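PDB 3TPA: heme-binding protein A from Haemophilus parasuis 29755, which belongs to the family 5 solute-binding proteins and is related to the glutathione-binding GbpA proteins, but its own ligand is uncertain. Local coordinates for residues 12-17 / 221-226; 295-300 / 331-336; 446-451 / 465-470; 101-106 / 117-122. The protein carries 1 engineered substitution. All coordinates share one frame; numbering follows the deposited sequence.

Contact 1 of 4, residues 12-17 / 221-226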
loop_
_atom_site.group_PDB
_atom_site.type_symbol
_atom_site.label_atom_id
_atom_site.label_comp_id
_atom_site.label_asym_id
_atom_site.label_seq_id
_atom_site.Cartn_x
_atom_site.Cartn_y
_atom_site.Cartn_z
ATOM N N ASN A 12 15.436 -8.992 13.850
ATOM C CA ASN A 12 14.760 -8.783 12.565
ATOM C C ASN A 12 15.819 -8.599 11.492
ATOM O O ASN A 12 16.538 -7.604 11.485
ATOM C CB ASN A 12 13.830 -7.558 12.639
ATOM C CG ASN A 12 13.013 -7.323 11.347
ATOM O OD1 ASN A 12 12.803 -8.220 10.538
ATOM N ND2 ASN A 12 12.557 -6.097 11.166
ATOM N N CYS A 13 15.924 -9.562 10.587
ATOM C CA CYS A 13 16.999 -9.536 9.600
ATOM C C CYS A 13 16.487 -8.989 8.300
ATOM O O CYS A 13 15.663 -9.620 7.638
ATOM C CB CYS A 13 17.579 -10.934 9.381
ATOM S SG CYS A 13 18.413 -11.587 10.820
ATOM N N ILE A 14 16.987 -7.812 7.941
ATOM C CA ILE A 14 16.488 -7.083 6.791
ATOM C C ILE A 14 17.520 -6.937 5.676
ATOM O O ILE A 14 18.721 -6.895 5.924
ATOM C CB ILE A 14 15.977 -5.699 7.215
ATOM C CG1 ILE A 14 17.067 -4.958 7.995
ATOM C CG2 ILE A 14 14.724 -5.847 8.070
ATOM C CD1 ILE A 14 16.725 -3.515 8.287
ATOM N N ALA A 15 17.029 -6.836 4.446
ATOM C CA ALA A 15 17.883 -6.853 3.265
ATOM C C ALA A 15 18.700 -5.580 3.071
ATOM O O ALA A 15 19.851 -5.640 2.644
ATOM C CB ALA A 15 17.060 -7.134 2.031
ATOM N N THR A 16 18.112 -4.426 3.371
ATOM C CA THR A 16 18.828 -3.166 3.158
ATOM C C THR A 16 18.706 -2.212 4.346
ATOM O O THR A 16 17.751 -2.284 5.114
ATOM C CB THR A 16 18.336 -2.462 1.887
ATOM O OG1 THR A 16 16.945 -2.160 2.028
ATOM C CG2 THR A 16 18.536 -3.357 0.655
ATOM N N ALA A 17 19.680 -1.317 4.491
ATOM C CA ALA A 17 19.680 -0.369 5.599
ATOM C C ALA A 17 18.586 0.679 5.356
ATOM O O ALA A 17 18.431 1.154 4.232
ATOM C CB ALA A 17 21.043 0.294 5.713
ATOM N N LEU A 221 14.863 -4.953 20.494
ATOM C CA LEU A 221 14.622 -5.213 19.097
ATOM C C LEU A 221 15.916 -4.911 18.352
ATOM O O LEU A 221 16.462 -3.811 18.468
ATOM C CB LEU A 221 13.520 -4.275 18.604
ATOM C CG LEU A 221 12.273 -4.774 17.886
ATOM C CD1 LEU A 221 11.577 -5.908 18.639
ATOM C CD2 LEU A 221 11.321 -3.576 17.692
ATOM N N ILE A 222 16.420 -5.884 17.598
ATOM C CA ILE A 222 17.563 -5.626 16.733
ATOM C C ILE A 222 17.191 -5.827 15.273
ATOM O O ILE A 222 16.810 -6.927 14.877
ATOM C CB ILE A 222 18.764 -6.531 17.063
ATOM C CG1 ILE A 222 19.146 -6.395 18.535
ATOM C CG2 ILE A 222 19.947 -6.181 16.177
ATOM C CD1 ILE A 222 20.212 -7.377 18.981
ATOM N N PHE A 223 17.302 -4.764 14.479
ATOM C CA PHE A 223 17.203 -4.884 13.028
ATOM C C PHE A 223 18.609 -5.100 12.451
ATOM O O PHE A 223 19.402 -4.161 12.387
ATOM C CB PHE A 223 16.608 -3.623 12.405
ATOM C CG PHE A 223 15.111 -3.453 12.617
ATOM C CD1 PHE A 223 14.366 -2.705 11.725
ATOM C CD2 PHE A 223 14.471 -4.021 13.706
ATOM C CE1 PHE A 223 12.989 -2.529 11.908
ATOM C CE2 PHE A 223 13.107 -3.851 13.902
ATOM C CZ PHE A 223 12.365 -3.103 12.998
ATOM N N SER A 224 18.908 -6.330 12.034
ATOM C CA SER A 224 20.231 -6.657 11.508
ATOM C C SER A 224 20.251 -6.692 9.984
ATOM O O SER A 224 19.577 -7.510 9.365
ATOM C CB SER A 224 20.711 -7.998 12.062
ATOM O OG SER A 224 21.901 -8.419 11.411
ATOM N N ILE A 225 21.029 -5.802 9.376
ATOM C CA ILE A 225 21.091 -5.761 7.914
ATOM C C ILE A 225 21.835 -6.987 7.388
ATOM O O ILE A 225 23.020 -7.187 7.665
ATOM C CB ILE A 225 21.763 -4.484 7.363
ATOM C CG1 ILE A 225 20.885 -3.256 7.602
ATOM C CG2 ILE A 225 22.015 -4.615 5.869
ATOM C CD1 ILE A 225 20.791 -2.837 9.049
ATOM N N THR A 226 21.121 -7.783 6.608
ATOM C CA THR A 226 21.594 -9.070 6.146
ATOM C C THR A 226 21.217 -9.163 4.685
ATOM O O THR A 226 20.151 -9.669 4.353
ATOM C CB THR A 226 20.885 -10.194 6.902
ATOM O OG1 THR A 226 20.818 -9.868 8.300
ATOM C CG2 THR A 226 21.613 -11.534 6.701
#

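Contact 2 of 4, residues 295-300 / 331-336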
loop_
_atom_site.group_PDB
_atom_site.type_symbol
_atom_site.label_atom_id
_atom_site.label_comp_id
_atom_site.label_asym_id
_atom_site.label_seq_id
_atom_site.Cartn_x
_atom_site.Cartn_y
_atom_site.Cartn_z
ATOM N N ALA A 295 -9.473 -15.129 -23.820
ATOM C CA ALA A 295 -8.240 -15.731 -24.317
ATOM C C ALA A 295 -7.039 -15.397 -23.440
ATOM O O ALA A 295 -5.909 -15.437 -23.901
ATOM C CB ALA A 295 -7.979 -15.309 -25.753
ATOM N N THR A 296 -7.302 -15.042 -22.186
ATOM C CA THR A 296 -6.250 -14.770 -21.210
ATOM C C THR A 296 -6.269 -15.919 -20.205
ATOM O O THR A 296 -7.217 -16.073 -19.433
ATOM C CB THR A 296 -6.434 -13.386 -20.499
ATOM O OG1 THR A 296 -6.448 -12.340 -21.475
ATOM C CG2 THR A 296 -5.290 -13.102 -19.516
ATOM N N ASP A 297 -5.228 -16.750 -20.256
ATOM C CA ASP A 297 -5.108 -17.920 -19.387
ATOM C C ASP A 297 -4.518 -17.463 -18.059
ATOM O O ASP A 297 -3.305 -17.472 -17.888
ATOM C CB ASP A 297 -4.170 -18.949 -20.033
ATOM C CG ASP A 297 -4.300 -20.337 -19.416
ATOM O OD1 ASP A 297 -4.751 -20.443 -18.262
ATOM O OD2 ASP A 297 -3.930 -21.329 -20.085
ATOM N N LYS A 298 -5.372 -17.036 -17.131
ATOM C CA LYS A 298 -4.897 -16.447 -15.882
ATOM C C LYS A 298 -4.177 -17.473 -14.999
ATOM O O LYS A 298 -3.161 -17.161 -14.388
ATOM C CB LYS A 298 -6.046 -15.792 -15.106
ATOM C CG LYS A 298 -6.814 -14.702 -15.897
ATOM C CD LYS A 298 -7.968 -14.097 -15.086
ATOM C CE LYS A 298 -8.847 -13.188 -15.956
ATOM N NZ LYS A 298 -9.855 -12.439 -15.140
ATOM N N LYS A 299 -4.716 -18.686 -14.913
ATOM C CA LYS A 299 -4.082 -19.731 -14.106
ATOM C C LYS A 299 -2.669 -20.049 -14.615
ATOM O O LYS A 299 -1.745 -20.180 -13.822
ATOM C CB LYS A 299 -4.919 -21.009 -14.096
ATOM C CG LYS A 299 -4.352 -22.133 -13.213
ATOM C CD LYS A 299 -5.025 -23.475 -13.523
ATOM C CE LYS A 299 -4.589 -24.575 -12.555
ATOM N NZ LYS A 299 -3.131 -24.884 -12.615
ATOM N N ALA A 300 -2.516 -20.168 -15.935
ATOM C CA ALA A 300 -1.191 -20.370 -16.541
ATOM C C ALA A 300 -0.232 -19.234 -16.173
ATOM O O ALA A 300 0.902 -19.469 -15.812
ATOM C CB ALA A 300 -1.300 -20.477 -18.075
ATOM N N TYR A 331 -15.031 -14.083 -17.274
ATOM C CA TYR A 331 -14.876 -14.512 -18.656
ATOM C C TYR A 331 -13.916 -15.690 -18.643
ATOM O O TYR A 331 -12.707 -15.515 -18.767
ATOM C CB TYR A 331 -14.338 -13.380 -19.536
ATOM C CG TYR A 331 -15.209 -12.129 -19.547
ATOM C CD1 TYR A 331 -16.319 -12.027 -20.380
ATOM C CD2 TYR A 331 -14.920 -11.055 -18.716
ATOM C CE1 TYR A 331 -17.114 -10.875 -20.380
ATOM C CE2 TYR A 331 -15.689 -9.928 -18.724
ATOM C CZ TYR A 331 -16.787 -9.842 -19.545
ATOM O OH TYR A 331 -17.526 -8.694 -19.521
ATOM N N GLU A 332 -14.448 -16.893 -18.472
ATOM C CA GLU A 332 -13.599 -18.073 -18.336
ATOM C C GLU A 332 -12.687 -18.259 -19.542
ATOM O O GLU A 332 -13.031 -17.856 -20.646
ATOM C CB GLU A 332 -14.455 -19.323 -18.122
ATOM C CG GLU A 332 -15.138 -19.845 -19.382
ATOM C CD GLU A 332 -16.372 -19.044 -19.792
ATOM O OE1 GLU A 332 -16.809 -18.118 -19.060
ATOM O OE2 GLU A 332 -16.908 -19.355 -20.874
ATOM N N PHE A 333 -11.523 -18.870 -19.329
ATOM C CA PHE A 333 -10.566 -19.073 -20.419
ATOM C C PHE A 333 -11.095 -20.133 -21.392
ATOM O O PHE A 333 -11.295 -21.293 -21.030
ATOM C CB PHE A 333 -9.159 -19.426 -19.897
ATOM C CG PHE A 333 -8.155 -19.742 -20.996
ATOM C CD1 PHE A 333 -7.695 -18.751 -21.850
ATOM C CD2 PHE A 333 -7.678 -21.042 -21.176
ATOM C CE1 PHE A 333 -6.785 -19.053 -22.871
ATOM C CE2 PHE A 333 -6.762 -21.347 -22.184
ATOM C CZ PHE A 333 -6.317 -20.362 -23.027
ATOM N N ASN A 334 -11.348 -19.696 -22.620
ATOM C CA ASN A 334 -11.950 -20.524 -23.650
ATOM C C ASN A 334 -11.641 -19.893 -24.990
ATOM O O ASN A 334 -12.271 -18.900 -25.380
ATOM C CB ASN A 334 -13.468 -20.615 -23.434
ATOM C CG ASN A 334 -14.161 -21.548 -24.424
ATOM O OD1 ASN A 334 -13.741 -21.708 -25.566
ATOM N ND2 ASN A 334 -15.247 -22.157 -23.982
ATOM N N LEU A 335 -10.662 -20.449 -25.689
ATOM C CA LEU A 335 -10.229 -19.886 -26.964
ATOM C C LEU A 335 -11.316 -19.980 -28.038
ATOM O O LEU A 335 -11.497 -19.057 -28.842
ATOM C CB LEU A 335 -8.925 -20.548 -27.433
ATOM C CG LEU A 335 -7.675 -20.262 -26.565
ATOM C CD1 LEU A 335 -6.468 -21.005 -27.087
ATOM C CD2 LEU A 335 -7.353 -18.764 -26.458
ATOM N N GLU A 336 -12.035 -21.100 -28.044
ATOM C CA GLU A 336 -13.093 -21.315 -29.023
ATOM C C GLU A 336 -14.152 -20.220 -28.874
ATOM O O GLU A 336 -14.563 -19.605 -29.858
ATOM C CB GLU A 336 -13.716 -22.706 -28.853
ATOM C CG GLU A 336 -14.088 -23.382 -30.163
ATOM C CD GLU A 336 -15.015 -24.570 -29.965
ATOM O OE1 GLU A 336 -15.821 -24.548 -29.004
ATOM O OE2 GLU A 336 -14.941 -25.525 -30.770
HETATM O O HOH W 1 -9.933 -15.809 -18.566
HETATM O O HOH W 2 -13.116 -12.902 -15.617
HETATM O O HOH W 3 -11.361 -14.988 -15.990
#

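Contact 3 of 4, residues 446-451 / 465-470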
loop_
_atom_site.group_PDB
_atom_site.type_symbol
_atom_site.label_atom_id
_atom_site.label_comp_id
_atom_site.label_asym_id
_atom_site.label_seq_id
_atom_site.Cartn_x
_atom_site.Cartn_y
_atom_site.Cartn_z
ATOM N N GLU A 446 -19.114 6.315 -12.888
ATOM C CA GLU A 446 -18.451 7.471 -12.270
ATOM C C GLU A 446 -19.303 8.061 -11.141
ATOM O O GLU A 446 -18.764 8.552 -10.142
ATOM C CB GLU A 446 -18.143 8.554 -13.323
ATOM C CG GLU A 446 -17.266 9.710 -12.817
ATOM C CD GLU A 446 -15.775 9.409 -12.909
ATOM O OE1 GLU A 446 -15.325 8.818 -13.916
ATOM O OE2 GLU A 446 -15.041 9.767 -11.973
ATOM N N ALA A 447 -20.629 8.038 -11.305
ATOM C CA ALA A 447 -21.534 8.545 -10.276
ATOM C C ALA A 447 -21.517 7.665 -9.031
ATOM O O ALA A 447 -21.545 8.172 -7.904
ATOM C CB ALA A 447 -22.971 8.680 -10.823
ATOM N N LEU A 448 -21.468 6.347 -9.231
ATOM C CA LEU A 448 -21.351 5.431 -8.099
ATOM C C LEU A 448 -20.049 5.656 -7.322
ATOM O O LEU A 448 -20.043 5.593 -6.093
ATOM C CB LEU A 448 -21.446 3.969 -8.540
ATOM C CG LEU A 448 -22.797 3.532 -9.104
ATOM C CD1 LEU A 448 -22.687 2.149 -9.713
ATOM C CD2 LEU A 448 -23.850 3.553 -7.998
ATOM N N LEU A 449 -18.947 5.920 -8.023
ATOM C CA LEU A 449 -17.675 6.145 -7.315
ATOM C C LEU A 449 -17.770 7.405 -6.462
ATOM O O LEU A 449 -17.314 7.436 -5.319
ATOM C CB LEU A 449 -16.476 6.272 -8.268
ATOM C CG LEU A 449 -16.042 5.064 -9.091
ATOM C CD1 LEU A 449 -14.628 5.287 -9.635
ATOM C CD2 LEU A 449 -16.091 3.800 -8.229
ATOM N N ALA A 450 -18.360 8.451 -7.024
ATOM C CA ALA A 450 -18.470 9.704 -6.293
ATOM C C ALA A 450 -19.385 9.550 -5.061
ATOM O O ALA A 450 -19.042 9.967 -3.957
ATOM C CB ALA A 450 -18.942 10.821 -7.230
ATOM N N SER A 451 -20.544 8.932 -5.251
ATOM C CA SER A 451 -21.457 8.670 -4.141
ATOM C C SER A 451 -20.794 7.844 -3.062
ATOM O O SER A 451 -20.919 8.145 -1.884
ATOM C CB SER A 451 -22.720 7.954 -4.635
ATOM O OG SER A 451 -23.501 8.831 -5.439
ATOM N N TYR A 465 -20.048 -0.091 -4.303
ATOM C CA TYR A 465 -18.848 -0.592 -4.969
ATOM C C TYR A 465 -19.127 -1.861 -5.751
ATOM O O TYR A 465 -18.623 -2.039 -6.864
ATOM C CB TYR A 465 -17.659 -0.748 -3.993
ATOM C CG TYR A 465 -17.111 0.597 -3.578
ATOM C CD1 TYR A 465 -16.663 1.494 -4.535
ATOM C CD2 TYR A 465 -17.083 0.991 -2.246
ATOM C CE1 TYR A 465 -16.181 2.729 -4.188
ATOM C CE2 TYR A 465 -16.586 2.237 -1.880
ATOM C CZ TYR A 465 -16.141 3.099 -2.862
ATOM O OH TYR A 465 -15.664 4.346 -2.536
ATOM N N GLN A 466 -19.959 -2.737 -5.196
ATOM C CA GLN A 466 -20.278 -3.960 -5.926
ATOM C C GLN A 466 -20.972 -3.633 -7.243
ATOM O O GLN A 466 -20.730 -4.285 -8.260
ATOM C CB GLN A 466 -21.128 -4.905 -5.086
ATOM C CG GLN A 466 -20.335 -5.624 -4.004
ATOM C CD GLN A 466 -21.129 -6.730 -3.336
ATOM O OE1 GLN A 466 -22.360 -6.700 -3.321
ATOM N NE2 GLN A 466 -20.428 -7.719 -2.790
ATOM N N GLN A 467 -21.838 -2.620 -7.204
ATOM C CA GLN A 467 -22.538 -2.176 -8.383
ATOM C C GLN A 467 -21.589 -1.581 -9.404
ATOM O O GLN A 467 -21.703 -1.879 -10.599
ATOM C CB GLN A 467 -23.612 -1.146 -8.029
ATOM C CG GLN A 467 -24.803 -1.728 -7.313
ATOM C CD GLN A 467 -25.906 -0.719 -7.096
ATOM O OE1 GLN A 467 -25.815 0.428 -7.532
ATOM N NE2 GLN A 467 -26.966 -1.149 -6.429
ATOM N N ALA A 468 -20.677 -0.725 -8.947
ATOM C CA ALA A 468 -19.662 -0.139 -9.840
ATOM C C ALA A 468 -18.785 -1.203 -10.494
ATOM O O ALA A 468 -18.494 -1.137 -11.686
ATOM C CB ALA A 468 -18.780 0.846 -9.076
ATOM N N VAL A 469 -18.346 -2.178 -9.702
ATOM C CA VAL A 469 -17.483 -3.235 -10.233
ATOM C C VAL A 469 -18.217 -4.101 -11.276
ATOM O O VAL A 469 -17.636 -4.505 -12.260
ATOM C CB VAL A 469 -16.867 -4.093 -9.102
ATOM C CG1 VAL A 469 -16.255 -5.363 -9.666
ATOM C CG2 VAL A 469 -15.817 -3.277 -8.366
ATOM N N GLU A 470 -19.510 -4.347 -11.096
ATOM C CA GLU A 470 -20.267 -5.115 -12.089
ATOM C C GLU A 470 -20.304 -4.387 -13.437
ATOM O O GLU A 470 -20.227 -5.007 -14.500
ATOM C CB GLU A 470 -21.686 -5.405 -11.585
ATOM C CG GLU A 470 -21.750 -6.425 -10.449
ATOM C CD GLU A 470 -22.134 -7.825 -10.918
ATOM O OE1 GLU A 470 -22.165 -8.073 -12.142
ATOM O OE2 GLU A 470 -22.410 -8.686 -10.054
HETATM O O HOH W 4 -15.185 5.751 -4.732
#

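Contact 4 of 4, residues 101-106 / 117-122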
loop_
_atom_site.group_PDB
_atom_site.type_symbol
_atom_site.label_atom_id
_atom_site.label_comp_id
_atom_site.label_asym_id
_atom_site.label_seq_id
_atom_site.Cartn_x
_atom_site.Cartn_y
_atom_site.Cartn_z
ATOM N N PHE A 101 1.035 17.631 10.841
ATOM C CA PHE A 101 0.307 17.867 9.598
ATOM C C PHE A 101 0.864 19.067 8.855
ATOM O O PHE A 101 1.095 19.013 7.642
ATOM C CB PHE A 101 -1.186 18.095 9.882
ATOM C CG PHE A 101 -1.973 16.822 10.016
ATOM C CD1 PHE A 101 -2.797 16.396 8.991
ATOM C CD2 PHE A 101 -1.848 16.026 11.147
ATOM C CE1 PHE A 101 -3.517 15.227 9.112
ATOM C CE2 PHE A 101 -2.561 14.852 11.266
ATOM C CZ PHE A 101 -3.390 14.449 10.252
ATOM N N GLN A 102 1.068 20.161 9.583
ATOM C CA GLN A 102 1.392 21.427 8.934
ATOM C C GLN A 102 2.812 21.483 8.358
ATOM O O GLN A 102 3.041 22.159 7.369
ATOM C CB GLN A 102 1.092 22.618 9.865
ATOM C CG GLN A 102 -0.426 22.881 10.065
ATOM C CD GLN A 102 -1.162 23.035 8.764
ATOM O OE1 GLN A 102 -2.030 22.232 8.432
ATOM N NE2 GLN A 102 -0.821 24.069 8.014
ATOM N N ARG A 103 3.756 20.764 8.958
ATOM C CA ARG A 103 5.100 20.686 8.393
ATOM C C ARG A 103 4.957 20.304 6.925
ATOM O O ARG A 103 5.656 20.823 6.047
ATOM C CB ARG A 103 5.951 19.639 9.113
ATOM C CG ARG A 103 7.332 19.473 8.498
ATOM C CD ARG A 103 8.066 18.230 8.994
ATOM N NE ARG A 103 9.396 18.172 8.393
ATOM C CZ ARG A 103 10.359 17.341 8.755
ATOM N NH1 ARG A 103 10.166 16.463 9.734
ATOM N NH2 ARG A 103 11.524 17.399 8.133
ATOM N N GLN A 104 3.996 19.423 6.679
ATOM C CA GLN A 104 3.757 18.871 5.365
ATOM C C GLN A 104 2.920 19.779 4.474
ATOM O O GLN A 104 3.285 20.016 3.335
ATOM C CB GLN A 104 3.096 17.491 5.495
ATOM C CG GLN A 104 3.890 16.556 6.444
ATOM C CD GLN A 104 3.469 15.114 6.347
ATOM O OE1 GLN A 104 3.351 14.556 5.259
ATOM N NE2 GLN A 104 3.246 14.491 7.493
ATOM N N ALA A 105 1.808 20.291 4.997
ATOM C CA ALA A 105 0.819 20.999 4.171
ATOM C C ALA A 105 1.144 22.462 3.888
ATOM O O ALA A 105 0.673 23.030 2.905
ATOM C CB ALA A 105 -0.557 20.917 4.809
ATOM N N ASP A 106 1.909 23.072 4.778
ATOM C CA ASP A 106 2.214 24.489 4.702
ATOM C C ASP A 106 3.620 24.661 4.181
ATOM O O ASP A 106 4.577 24.398 4.897
ATOM C CB ASP A 106 2.090 25.098 6.106
ATOM C CG ASP A 106 2.470 26.571 6.156
ATOM O OD1 ASP A 106 2.811 27.145 5.100
ATOM O OD2 ASP A 106 2.427 27.155 7.270
ATOM N N GLY A 117 13.408 17.706 2.997
ATOM C CA GLY A 117 12.339 16.725 2.993
ATOM C C GLY A 117 11.338 16.877 1.862
ATOM O O GLY A 117 11.054 17.989 1.413
ATOM N N THR A 118 10.800 15.741 1.422
ATOM C CA THR A 118 9.790 15.669 0.371
ATOM C C THR A 118 8.619 14.857 0.903
ATOM O O THR A 118 8.809 13.759 1.431
ATOM C CB THR A 118 10.341 14.925 -0.823
ATOM O OG1 THR A 118 10.984 13.742 -0.346
ATOM C CG2 THR A 118 11.379 15.771 -1.559
ATOM N N TYR A 119 7.404 15.370 0.746
ATOM C CA TYR A 119 6.264 14.751 1.404
ATOM C C TYR A 119 5.527 13.853 0.434
ATOM O O TYR A 119 4.389 14.118 0.036
ATOM C CB TYR A 119 5.402 15.829 2.070
ATOM C CG TYR A 119 6.290 16.623 2.996
ATOM C CD1 TYR A 119 6.645 16.114 4.241
ATOM C CD2 TYR A 119 6.829 17.854 2.606
ATOM C CE1 TYR A 119 7.500 16.807 5.093
ATOM C CE2 TYR A 119 7.693 18.551 3.450
ATOM C CZ TYR A 119 8.019 18.021 4.694
ATOM O OH TYR A 119 8.866 18.697 5.547
ATOM N N PHE A 120 6.223 12.779 0.063
ATOM C CA PHE A 120 5.754 11.852 -0.945
ATOM C C PHE A 120 4.339 11.378 -0.673
ATOM O O PHE A 120 3.531 11.309 -1.571
ATOM C CB PHE A 120 6.655 10.610 -1.009
ATOM C CG PHE A 120 8.041 10.883 -1.495
ATOM C CD1 PHE A 120 8.275 11.171 -2.832
ATOM C CD2 PHE A 120 9.115 10.836 -0.617
ATOM C CE1 PHE A 120 9.555 11.424 -3.279
ATOM C CE2 PHE A 120 10.395 11.077 -1.061
ATOM C CZ PHE A 120 10.616 11.373 -2.395
ATOM N N TYR A 121 4.055 10.992 0.561
ATOM C CA TYR A 121 2.767 10.379 0.849
ATOM C C TYR A 121 1.671 11.437 0.952
ATOM O O TYR A 121 0.556 11.247 0.461
ATOM C CB TYR A 121 2.846 9.488 2.096
ATOM C CG TYR A 121 3.150 8.039 1.777
ATOM C CD1 TYR A 121 4.452 7.578 1.714
ATOM C CD2 TYR A 121 2.129 7.135 1.539
ATOM C CE1 TYR A 121 4.727 6.261 1.419
ATOM C CE2 TYR A 121 2.398 5.806 1.239
ATOM C CZ TYR A 121 3.700 5.377 1.181
ATOM O OH TYR A 121 3.976 4.056 0.880
ATOM N N PHE A 122 1.986 12.570 1.572
ATOM C CA PHE A 122 1.022 13.665 1.618
ATOM C C PHE A 122 0.447 13.919 0.214
ATOM O O PHE A 122 -0.767 14.076 0.038
ATOM C CB PHE A 122 1.693 14.924 2.173
ATOM C CG PHE A 122 0.732 16.036 2.510
ATOM C CD1 PHE A 122 0.073 16.060 3.734
ATOM C CD2 PHE A 122 0.503 17.065 1.618
ATOM C CE1 PHE A 122 -0.811 17.092 4.048
ATOM C CE2 PHE A 122 -0.391 18.107 1.929
ATOM C CZ PHE A 122 -1.041 18.115 3.141
HETATM O O HOH W 5 4.283 12.839 3.214
#

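Contact 1 of 4, residues 12-17 / 221-226
N12 lies beside F223 on neighbouring parallel strands, and its CB and ND2 both meet that phenylalanine. CB comes first, 3.7 Å from F223 CD2 at the near rim of the ring. With CG anti to the backbone N (chi1 -176°), the amide is carried inward over the aromatic face. ND2 ends 3.4 Å above the ring plane, over its centre, and the amide and ring planes stand 85° apart, so the group meets the pi cloud upright and not flat. Y205 of strand 202-207 also meets this ring, and F507 touches both residues. The pairing belongs to a mixed five-stranded sheet of the solute-binding-protein fold, where strand 9-14 runs between 220-225 and 243-244. Its parallel register shows in the alternation of bonds: N12 N donates to I222 O at 2.7 Å, S224 N to N12 O, I14 N to S224 O, and T226 N to I14 O at 2.6 Å. S224 O is gripped twice, by I14 N and T226 OG1 from opposite faces of its plane. On the face that carries N12, I14 CD1 reaches I225 CD1 at 4.2 Å. C13 points to the other face, where its CB packs 3.6 Å from T226 OG1 and its SG closes a disulfide with C241.

Contact 2 of 4, residues 295-300 / 331-336
F333 packs its ring on D297, which is both the N-cap residue of helix 298-306 and the centre of an inverse gamma turn. CG of F333 is anti to the backbone N (chi1 176°), which sends the ring across to the turn at 295-297. D297 CB sits 3.8 Å from the ring centroid and only 9° off its normal, a CH-pi contact over the face. The D297 side chain has a trans first torsion as well, and its carboxylate lies stacked on the ring with the two planes 18° apart. OD2 is then 3.5 Å from F333 CE2, while OD1 is left to cap the helix by accepting from A300 N at 3.2 Å. That donor comes from well above the carboxylate plane. The ring edge is turned to the backbone of A295, whose carbonyl carbon lies near the ring plane. Beyond it L335, at the start of helix 335-344, uses its CD2 branch against A295 CB at 3.6 Å. Water joins the polar backbone of the two segments, and K298 NZ, whose protein partners are P480 O and H293 NE2, has weak bonds to two of these molecules. One water bonds T296 O at 2.9 Å and Y331 O at 2.8 Å.

Contact 3 of 4, residues 446-451 / 465-470
L448 and A468 mark the near approach of helices 443-453 and 458-475, an antiparallel pair whose segment axes approach to 9.1 Å, with N-to-C directions 156° apart. Apolar contact does most of the work. L448 points across at its partner: its CB meets A468 CB at 4.1 Å, and CD1 settles over the backbone beside that alanine, 3.6 Å from A468 N. A468 CB is shared by two successive leucines, since L449 CD2 also lies 4.1 Å from it. The same CD2 reaches Y465 CE1 at 4.2 Å, arriving at the ring edge near its plane, with the two side chains crossing at about a right angle.

Polar groups enter in two places. At the exposed margin Q467, extended beyond CG, runs past L448 at about a right angle; its CB lies near CD1, and OE1 is 3.7 Å from L448 CD2. Beside the buried ring of Y465, the hydroxyl donates to a water at 2.7 Å, and that water donates in turn to L449 O at 2.8 Å. R461 has a weak bond to the same hydroxyl, and L423 of helix 420-427 touches both L449 and Y465. With no direct hydrogen bond between the segments, the helical hairpin is joined here by the fit of aliphatic groups, and a single water supplies the polar link.

Contact 4 of 4, residues 101-106 / 117-122
Q104 is held between two aromatic rings of the other segment, Y119 and F122, and offers a different part of itself to each. Its CA stands over the middle of the Y119 ring, 4.0 Å from the centroid and 6° off the normal, a CH-pi contact made by the backbone of the helix. CB turns to the face of F122, 4.2 Å from that centroid. Further out, CG lies 3.6 Å from Y119 CD1, and the amide plane is tilted 30° from the tyrosine ring. OE1 accepts from a water at 2.8 Å that takes a hydrogen bond from F122 N, while NE2 donates to F161 O. In the fold, this is where helix 94-105 ends and the chain turns back to start helix 120-124, with Y119 at the N-cap position. A105 N and Q104 CB lie over one face of F122, and its side chain also touches L127, P128 and L131. F122 CG is anti to the backbone N (chi1 -169°), which lays the ring along the last turn of helix 94-105. At the hydroxyl end of Y119, R103, extended from CG to NE, gives Y119 OH a weak hydrogen bond from NE at 2.9 Å; NE also donates to Y111 O. The tyrosine hydroxyl is also bonded to H112 O, and R103 NH1 forms a salt bridge with D183.

How the contacts relate
From the N terminus, strand 9-14 enters first, but contact 1 closes only when strand 220-225 comes to lie beside it as its parallel neighbour in one mixed sheet, bringing together two segments whose closest ends are 204 residues apart in sequence. Contact 4 is nested inside that long loop and closes a short one of its own between helices 94-105 and 120-124. Contact 2 follows in series, joining the starts of helices 298-306 and 335-344, and contact 3 comes last, pairing the successive helices 443-453 and 458-475. None of the loops cross. Contacts 2 and 3 are neighbours, with nearest atoms about 7 Å apart, whereas the centres of contacts 2 and 4 lie about 45 Å apart on opposite sides of the chain's centre.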